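Local coordinates for protein cytidine deaminase (Burkholderia pseudomallei, PDB 3DMO) that probably scavenges cytidine and 2'-deoxycytidine for UMP synthesis, hydrolysing them to the corresponding uridines and ammonium with a zinc cofactor, at residues F80-V85 with T110-L115. Residues are numbered along the deposited sequence; the frame is centred on the assembly and turned at random.
Sequences FAAIAV and TLEVVL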
loop_
_atom_site.group_PDB
_atom_site.type_symbol
_atom_site.label_atom_id
_atom_site.label_comp_id
_atom_site.label_asym_id
_atom_site.label_seq_id
_atom_site.Cartn_x
_atom_site.Cartn_y
_atom_site.Cartn_z
ATOM N N PHE A 80 -18.997 -13.873 1.910
ATOM C CA PHE A 80 -19.015 -13.325 3.271
ATOM C C PHE A 80 -20.368 -12.729 3.643
ATOM O O PHE A 80 -20.982 -12.008 2.852
ATOM C CB PHE A 80 -17.868 -12.328 3.462
ATOM C CG PHE A 80 -16.556 -12.858 2.973
ATOM C CD1 PHE A 80 -16.000 -12.383 1.790
ATOM C CD2 PHE A 80 -15.921 -13.892 3.653
ATOM C CE1 PHE A 80 -14.798 -12.909 1.313
ATOM C CE2 PHE A 80 -14.719 -14.424 3.188
ATOM C CZ PHE A 80 -14.159 -13.926 2.012
ATOM N N ALA A 81 -20.834 -13.071 4.840
ATOM C CA ALA A 81 -22.115 -12.585 5.344
ATOM C C ALA A 81 -21.985 -11.233 6.048
ATOM O O ALA A 81 -22.799 -10.332 5.835
ATOM C CB ALA A 81 -22.715 -13.607 6.292
ATOM N N ALA A 82 -20.967 -11.101 6.894
ATOM C CA ALA A 82 -20.797 -9.909 7.726
ATOM C C ALA A 82 -19.369 -9.778 8.225
ATOM O O ALA A 82 -18.653 -10.784 8.388
ATOM C CB ALA A 82 -21.757 -9.947 8.929
ATOM N N ILE A 83 -18.974 -8.534 8.494
ATOM C CA ILE A 83 -17.716 -8.234 9.169
ATOM C C ILE A 83 -17.971 -7.237 10.305
ATOM O O ILE A 83 -18.716 -6.276 10.126
ATOM C CB ILE A 83 -16.633 -7.717 8.165
ATOM C CG1 ILE A 83 -15.245 -7.657 8.821
ATOM C CG2 ILE A 83 -17.051 -6.400 7.514
ATOM C CD1 ILE A 83 -14.113 -7.382 7.823
ATOM N N ALA A 84 -17.416 -7.515 11.487
ATOM C CA ALA A 84 -17.426 -6.558 12.609
ATOM C C ALA A 84 -16.035 -5.963 12.765
ATOM O O ALA A 84 -15.045 -6.674 12.613
ATOM C CB ALA A 84 -17.848 -7.249 13.916
ATOM N N VAL A 85 -15.959 -4.662 13.050
ATOM C CA VAL A 85 -14.674 -3.971 13.243
ATOM C C VAL A 85 -14.755 -3.174 14.555
ATOM O O VAL A 85 -15.773 -2.518 14.822
ATOM C CB VAL A 85 -14.345 -3.010 12.057
ATOM C CG1 VAL A 85 -12.863 -2.568 12.088
ATOM C CG2 VAL A 85 -14.683 -3.663 10.720
ATOM N N THR A 110 -23.089 -5.298 -0.992
ATOM C CA THR A 110 -24.085 -5.717 0.000
ATOM C C THR A 110 -23.518 -6.322 1.288
ATOM O O THR A 110 -24.288 -6.682 2.177
ATOM C CB THR A 110 -25.117 -6.704 -0.615
ATOM O OG1 THR A 110 -24.419 -7.783 -1.242
ATOM C CG2 THR A 110 -25.986 -5.990 -1.654
ATOM N N LEU A 111 -22.193 -6.451 1.402
ATOM C CA LEU A 111 -21.616 -6.987 2.641
ATOM C C LEU A 111 -22.055 -6.147 3.843
ATOM O O LEU A 111 -21.923 -4.929 3.822
ATOM C CB LEU A 111 -20.082 -7.034 2.577
ATOM C CG LEU A 111 -19.367 -7.464 3.864
ATOM C CD1 LEU A 111 -19.494 -8.948 4.093
ATOM C CD2 LEU A 111 -17.898 -7.040 3.863
ATOM N N GLU A 112 -22.572 -6.810 4.876
ATOM C CA GLU A 112 -22.985 -6.137 6.107
ATOM C C GLU A 112 -21.750 -5.809 6.934
ATOM O O GLU A 112 -20.908 -6.674 7.164
ATOM C CB GLU A 112 -23.950 -7.018 6.907
ATOM C CG GLU A 112 -24.440 -6.392 8.206
ATOM C CD GLU A 112 -25.398 -7.293 8.975
ATOM O OE1 GLU A 112 -24.992 -8.405 9.369
ATOM O OE2 GLU A 112 -26.556 -6.878 9.202
ATOM N N VAL A 113 -21.647 -4.553 7.363
ATOM C CA VAL A 113 -20.491 -4.075 8.108
ATOM C C VAL A 113 -20.976 -3.546 9.465
ATOM O O VAL A 113 -21.769 -2.606 9.524
ATOM C CB VAL A 113 -19.734 -2.972 7.313
ATOM C CG1 VAL A 113 -18.551 -2.452 8.109
ATOM C CG2 VAL A 113 -19.273 -3.502 5.949
ATOM N N VAL A 114 -20.526 -4.186 10.541
ATOM C CA VAL A 114 -20.904 -3.828 11.907
ATOM C C VAL A 114 -19.730 -3.088 12.558
ATOM O O VAL A 114 -18.685 -3.688 12.822
ATOM C CB VAL A 114 -21.251 -5.095 12.762
ATOM C CG1 VAL A 114 -21.673 -4.701 14.176
ATOM C CG2 VAL A 114 -22.328 -5.953 12.080
ATOM N N LEU A 115 -19.902 -1.788 12.795
ATOM C CA LEU A 115 -18.826 -0.954 13.342
ATOM C C LEU A 115 -19.090 -0.656 14.803
ATOM O O LEU A 115 -20.210 -0.314 15.175
ATOM C CB LEU A 115 -18.714 0.354 12.557
ATOM C CG LEU A 115 -18.494 0.178 11.062
ATOM C CD1 LEU A 115 -18.610 1.531 10.374
ATOM C CD2 LEU A 115 -17.144 -0.517 10.796
#
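I83 and V113 sit side by side in two neighbouring parallel strands, 80-87 and 112-116, which helix 97-107 connects into a beta-alpha-beta unit of the cytidine deaminase fold. Two backbone bonds hold I83 to the other strand: its N donates to E112 O at 3.0 Å, and its O accepts from V114 N along an almost straight line, 177° at the hydrogen. V114 O then receives V85 N, 2.9 Å away, and also lies close to the CA of A84.

I83, V85, V113 and L115 share one apolar face, to which L111, in the loop before strand 112-116, adds its methyls. The CG2 branch of I83 does the touching: it lies 4.0 Å from V113 CG2 and meets L111 CD2 at a slant, 3.8 Å away. CG1, placed anti to the backbone N (chi1 -169°), carries the longer arm of I83 away from strand 112-116. The other methyl of L111, CD1, rests against F80 CB, while the F80 ring leads off to L67, A70 and L71 of helix 62-72. At the C-terminal end V85 and L115 run alongside, with L115 CD2 4.0 Å from both CB and CG2 of V85. V85 also touches E63, the predicted proton donor, and its side chain lies about 8 Å from a zinc ion, so this end probably borders the catalytic site.

The other face carries A82, A84, E112 and V114 and is packed by helix 11-22, with L14 against A84 and I15 against V114. A81 and A82 both pair with V39 on the adjoining strand 34-40, a classic beta bulge. With CG anti to the backbone N (chi1 -180°) and the chain extended to CD, E112 stands out from the sheet; OE1 is hydrogen-bonded to H6 NE2 and lies 3.6 Å from A82 CB.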